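Local coordinates for papain inhibitor (Streptomyces mobaraensis, PDB 5NTB), which is a heat-stress protein that inhibits papain, bromelain and bovine trypsin and serves as a glutamine and lysine donor substrate for transglutaminase, at residues T25-S30 with V71-P76; W41-T44 with D50-C53. One frame throughout, in Å; residues are numbered along the deposited sequence.

Both contacts lie in one small double-psi beta-barrel domain, and contact 2 is nested within the chain loop that contact 1 closes; their centres are about 13 Å apart. They meet at strand 65-75. Asp73, whose carboxylate faces Ile27 in contact 1, has its carbonyl O 3.1 Å from CZ2 of Trp42, whose indole packs against Leu52 and Asp50 in contact 2, and Lys74 CB packs against that same CZ2 at 3.5 Å. Two residues before Asp73, Val71 CG1 lies 3.5 Å from Leu52 O. Contact 1 has no direct hydrogen bond and is bridged by water, whereas 41-44 with 50-53 buries about twice the surface. A sulfate ion, probably from the crystallisation liquor, sits about 6 Å from the Trp41 side chain.

Contact 1: residues T25-S30 with V71-P76; sequences TPIDAS and VRDKCP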
loop_
_atom_site.group_PDB
_atom_site.type_symbol
_atom_site.label_atom_id
_atom_site.label_comp_id
_atom_site.label_asym_id
_atom_site.label_seq_id
_atom_site.Cartn_x
_atom_site.Cartn_y
_atom_site.Cartn_z
ATOM N N THR A 25 -6.696 -10.189 7.800
ATOM C CA THR A 25 -5.658 -10.485 8.764
ATOM C C THR A 25 -5.471 -9.311 9.720
ATOM O O THR A 25 -5.812 -8.171 9.385
ATOM C CB THR A 25 -4.327 -10.796 8.065
ATOM O OG1 THR A 25 -3.834 -9.613 7.418
ATOM C CG2 THR A 25 -4.513 -11.895 7.031
ATOM N N PRO A 26 -4.961 -9.564 10.923
ATOM C CA PRO A 26 -4.811 -8.479 11.902
ATOM C C PRO A 26 -3.699 -7.524 11.503
ATOM O O PRO A 26 -2.589 -7.942 11.170
ATOM C CB PRO A 26 -4.479 -9.222 13.201
ATOM C CG PRO A 26 -3.888 -10.512 12.758
ATOM C CD PRO A 26 -4.636 -10.878 11.512
ATOM N N ILE A 27 -4.006 -6.229 11.546
ATOM C CA ILE A 27 -3.046 -5.198 11.187
ATOM C C ILE A 27 -3.016 -4.138 12.277
ATOM O O ILE A 27 -4.007 -3.884 12.969
ATOM C CB ILE A 27 -3.368 -4.556 9.822
ATOM C CG1 ILE A 27 -4.694 -3.793 9.873
ATOM C CG2 ILE A 27 -3.381 -5.610 8.733
ATOM C CD1 ILE A 27 -4.934 -2.905 8.642
ATOM N N ASP A 28 -1.850 -3.525 12.427
ATOM C CA ASP A 28 -1.678 -2.332 13.253
ATOM C C ASP A 28 -0.810 -1.394 12.425
ATOM O O ASP A 28 0.412 -1.536 12.408
ATOM C CB ASP A 28 -1.043 -2.670 14.590
ATOM C CG ASP A 28 -0.775 -1.437 15.433
ATOM O OD1 ASP A 28 -1.062 -0.310 14.972
ATOM O OD2 ASP A 28 -0.306 -1.597 16.579
ATOM N N ALA A 29 -1.449 -0.451 11.729
ATOM C CA ALA A 29 -0.710 0.403 10.808
ATOM C C ALA A 29 0.200 1.400 11.515
ATOM O O ALA A 29 1.050 2.010 10.853
ATOM C CB ALA A 29 -1.690 1.133 9.893
ATOM N N SER A 30 0.053 1.584 12.829
ATOM C CA SER A 30 0.990 2.433 13.553
ATOM C C SER A 30 2.320 1.750 13.823
ATOM O O SER A 30 3.312 2.441 14.088
ATOM C CB SER A 30 0.380 2.879 14.880
ATOM O OG SER A 30 0.427 1.808 15.804
ATOM N N VAL A 71 1.137 -6.096 0.858
ATOM C CA VAL A 71 -0.254 -5.686 0.680
ATOM C C VAL A 71 -1.096 -6.377 1.741
ATOM O O VAL A 71 -1.151 -7.610 1.802
ATOM C CB VAL A 71 -0.764 -6.043 -0.721
ATOM C CG1 VAL A 71 -2.248 -5.722 -0.834
ATOM C CG2 VAL A 71 0.063 -5.338 -1.798
ATOM N N ARG A 72 -1.784 -5.593 2.563
ATOM C CA ARG A 72 -2.621 -6.148 3.619
ATOM C C ARG A 72 -4.013 -5.544 3.663
ATOM O O ARG A 72 -4.832 -5.977 4.478
ATOM C CB ARG A 72 -1.961 -5.949 4.990
ATOM C CG ARG A 72 -0.598 -6.584 5.092
ATOM C CD ARG A 72 -0.577 -7.637 6.162
ATOM N NE ARG A 72 0.743 -8.228 6.373
ATOM C CZ ARG A 72 1.154 -9.368 5.832
ATOM N NH1 ARG A 72 0.358 -10.056 5.024
ATOM N NH2 ARG A 72 2.366 -9.830 6.111
ATOM N N ASP A 73 -4.312 -4.561 2.825
ATOM C CA ASP A 73 -5.552 -3.825 3.011
ATOM C C ASP A 73 -5.932 -3.173 1.693
ATOM O O ASP A 73 -5.146 -3.133 0.741
ATOM C CB ASP A 73 -5.380 -2.788 4.124
ATOM C CG ASP A 73 -6.679 -2.425 4.844
ATOM O OD1 ASP A 73 -7.775 -2.858 4.446
ATOM O OD2 ASP A 73 -6.575 -1.643 5.818
ATOM N N LYS A 74 -7.159 -2.666 1.661
ATOM C CA LYS A 74 -7.752 -1.997 0.514
ATOM C C LYS A 74 -8.013 -0.548 0.884
ATOM O O LYS A 74 -8.443 -0.259 2.000
ATOM C CB LYS A 74 -9.062 -2.686 0.129
ATOM C CG LYS A 74 -9.846 -2.079 -1.033
ATOM C CD LYS A 74 -10.940 -3.068 -1.408
ATOM C CE LYS A 74 -12.047 -2.477 -2.235
ATOM N NZ LYS A 74 -13.108 -3.520 -2.350
ATOM N N CYS A 75 -7.756 0.365 -0.056
ATOM C CA CYS A 75 -8.059 1.783 0.117
ATOM C C CYS A 75 -9.224 2.127 -0.799
ATOM O O CYS A 75 -9.023 2.338 -2.008
ATOM C CB CYS A 75 -6.830 2.631 -0.220
ATOM S SG CYS A 75 -7.112 4.399 -0.058
ATOM N N PRO A 76 -10.461 2.169 -0.292
ATOM C CA PRO A 76 -11.602 2.430 -1.182
ATOM C C PRO A 76 -11.607 3.826 -1.780
ATOM O O PRO A 76 -12.168 4.016 -2.868
ATOM C CB PRO A 76 -12.821 2.220 -0.267
ATOM C CG PRO A 76 -12.314 1.418 0.876
ATOM C CD PRO A 76 -10.894 1.832 1.074
HETATM O O HOH W 1 -5.633 -7.595 6.415
HETATM O O HOH W 2 -2.657 -9.591 4.888
#
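Ile27 carries the apolar side of this contact with two branches. Its CG2 methyl lies 4.0 Å from CB of Arg72, the two side chains sliding past each other in opposite directions, while CD1 reaches on to Asp73 and stops 3.5 Å from OD2. CG1 sits between the backbone N and the carbonyl carbon (chi1 65°), and chi2, extended at 169°, takes CD1 out to that oxygen, the side chains of Ile27 and Asp73 crossing at about a right angle. Further out, the Arg72 chain bends at chi2 and passes Thr25, its CD 4.0 Å from OG1.

No direct hydrogen bond joins the two segments; water does the polar work. Water 1 accepts from Thr25 N and donates to Arg72 O at 2.6 Å, and water 2 connects Thr25 OG1 with Arg72 NH1, from which it accepts at 3.1 Å. Strand 26-28 belongs to the excursion between strands 8-18 and 35-38 of the double-psi beta-barrel, and here it comes up against strand 65-75, which pairs in parallel with 35-38.

The buried carboxylate of Asp73 is tied down by hydrogen bonds on both oxygens. OD2 pairs with Tyr15 OH, and OD1 takes Ala22 N as well as Lys74 N, the latter at 2.9 Å from above the carboxylate plane. Were Asp73 an alanine, Tyr15 OH and the amides of Ala22 and Lys74 would probably lose their acceptor, and a gap would open beside Ile27 CD1. Tyr15, on strand 8-18, also packs against the Ile27 side chain, and so touches both sides of the contact.

Contact 2: residues W41-T44 with D50-C53; sequences WWTT and DPLC
Asp50 OD2 is gripped by two successive backbone amides of the facing segment. Thr43 N bonds at 2.7 Å, nearly straight (167°), to the syn lone pair, while Thr44 N comes from above the carboxylate plane at 3.2 Å; water 4 donates to the same oxygen and to Thr44 O. OD1 offers its anti lone pair to Leu52 N at 2.9 Å, and water 3 ties it to Trp41 O and Thr43 OG1. With CG anti to the backbone N (chi1 -159°), the carboxylate reaches across to the opposing amides, held by bonds on both oxygens.

The Trp42 indole packs against the same segment. Leu52 CD1 sits over one face in a CH-pi contact, 3.5 Å from the five-membered ring centroid and only 6° off its normal. Asp50 CB meets CE3 obliquely at 3.5 Å, and Cys53 SG makes an oblique sulfur-aromatic contact. Thr44 CG2 touches the Pro51 ring at CD, 3.7 Å away. Trp42 NE1 bonds Ile37 O of strand 35-38, and the Cys53-Cys23 disulfide ties segment 50-53 to the connection between strands 8-18 and 26-28. The Asp50-Leu52 bond makes an Asx turn at the start of the 3-10 turn 51-53, within the long connection between strands 35-38 and 57-62 of the double-psi beta-barrel.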
loop_
_atom_site.group_PDB
_atom_site.type_symbol
_atom_site.label_atom_id
_atom_site.label_comp_id
_atom_site.label_asym_id
_atom_site.label_seq_id
_atom_site.Cartn_x
_atom_site.Cartn_y
_atom_site.Cartn_z
ATOM N N TRP A 41 -7.715 -2.084 -8.151
ATOM C CA TRP A 41 -6.907 -3.269 -8.386
ATOM C C TRP A 41 -7.529 -4.539 -7.830
ATOM O O TRP A 41 -7.024 -5.627 -8.122
ATOM C CB TRP A 41 -5.522 -3.087 -7.770
ATOM C CG TRP A 41 -4.790 -1.925 -8.355
ATOM C CD1 TRP A 41 -4.641 -0.680 -7.811
ATOM C CD2 TRP A 41 -4.115 -1.902 -9.616
ATOM N NE1 TRP A 41 -3.914 0.123 -8.670
ATOM C CE2 TRP A 41 -3.586 -0.606 -9.785
ATOM C CE3 TRP A 41 -3.922 -2.848 -10.630
ATOM C CZ2 TRP A 41 -2.857 -0.241 -10.924
ATOM C CZ3 TRP A 41 -3.194 -2.482 -11.750
ATOM C CH2 TRP A 41 -2.673 -1.194 -11.887
ATOM N N TRP A 42 -8.593 -4.424 -7.037
ATOM C CA TRP A 42 -9.211 -5.582 -6.411
ATOM C C TRP A 42 -10.202 -6.220 -7.378
ATOM O O TRP A 42 -10.904 -5.521 -8.117
ATOM C CB TRP A 42 -9.887 -5.169 -5.099
ATOM C CG TRP A 42 -8.850 -4.716 -4.090
ATOM C CD1 TRP A 42 -8.094 -3.568 -4.147
ATOM C CD2 TRP A 42 -8.408 -5.425 -2.917
ATOM N NE1 TRP A 42 -7.226 -3.513 -3.071
ATOM C CE2 TRP A 42 -7.399 -4.642 -2.308
ATOM C CE3 TRP A 42 -8.774 -6.641 -2.317
ATOM C CZ2 TRP A 42 -6.753 -5.035 -1.144
ATOM C CZ3 TRP A 42 -8.131 -7.026 -1.153
ATOM C CH2 TRP A 42 -7.121 -6.224 -0.582
ATOM N N THR A 43 -10.232 -7.559 -7.384
ATOM C CA THR A 43 -10.977 -8.290 -8.413
ATOM C C THR A 43 -11.981 -9.280 -7.854
ATOM O O THR A 43 -13.048 -9.458 -8.451
ATOM C CB THR A 43 -10.020 -9.046 -9.357
ATOM O OG1 THR A 43 -9.077 -9.821 -8.598
ATOM C CG2 THR A 43 -9.276 -8.072 -10.249
ATOM N N THR A 44 -11.669 -9.944 -6.751
ATOM C CA THR A 44 -12.578 -10.987 -6.311
ATOM C C THR A 44 -13.759 -10.386 -5.562
ATOM O O THR A 44 -13.628 -9.359 -4.895
ATOM C CB THR A 44 -11.855 -11.991 -5.418
ATOM O OG1 THR A 44 -11.254 -11.302 -4.318
ATOM C CG2 THR A 44 -10.775 -12.714 -6.201
ATOM N N ASP A 50 -8.803 -12.159 -2.436
ATOM C CA ASP A 50 -8.200 -11.487 -3.577
ATOM C C ASP A 50 -6.755 -11.944 -3.763
ATOM O O ASP A 50 -6.030 -12.128 -2.786
ATOM C CB ASP A 50 -8.238 -9.977 -3.384
ATOM C CG ASP A 50 -8.103 -9.228 -4.691
ATOM O OD1 ASP A 50 -6.963 -9.123 -5.194
ATOM O OD2 ASP A 50 -9.143 -8.768 -5.209
ATOM N N PRO A 51 -6.301 -12.117 -5.005
ATOM C CA PRO A 51 -4.885 -12.449 -5.214
ATOM C C PRO A 51 -3.934 -11.407 -4.650
ATOM O O PRO A 51 -2.791 -11.750 -4.331
ATOM C CB PRO A 51 -4.765 -12.565 -6.742
ATOM C CG PRO A 51 -6.046 -11.990 -7.290
ATOM C CD PRO A 51 -7.085 -12.209 -6.244
ATOM N N LEU A 52 -4.385 -10.159 -4.466
ATOM C CA LEU A 52 -3.551 -9.155 -3.810
ATOM C C LEU A 52 -3.133 -9.565 -2.412
ATOM O O LEU A 52 -2.145 -9.039 -1.898
ATOM C CB LEU A 52 -4.299 -7.825 -3.737
ATOM C CG LEU A 52 -4.354 -7.038 -5.049
ATOM C CD1 LEU A 52 -5.381 -5.922 -4.931
ATOM C CD2 LEU A 52 -2.977 -6.457 -5.393
ATOM N N CYS A 53 -3.862 -10.481 -1.791
ATOM C CA CYS A 53 -3.604 -10.894 -0.420
ATOM C C CYS A 53 -2.657 -12.077 -0.313
ATOM O O CYS A 53 -2.330 -12.487 0.808
ATOM C CB CYS A 53 -4.924 -11.229 0.268
ATOM S SG CYS A 53 -6.032 -9.787 0.385
HETATM O O HOH W 3 -6.893 -8.388 -7.663
HETATM O O HOH W 4 -11.496 -8.137 -3.842
#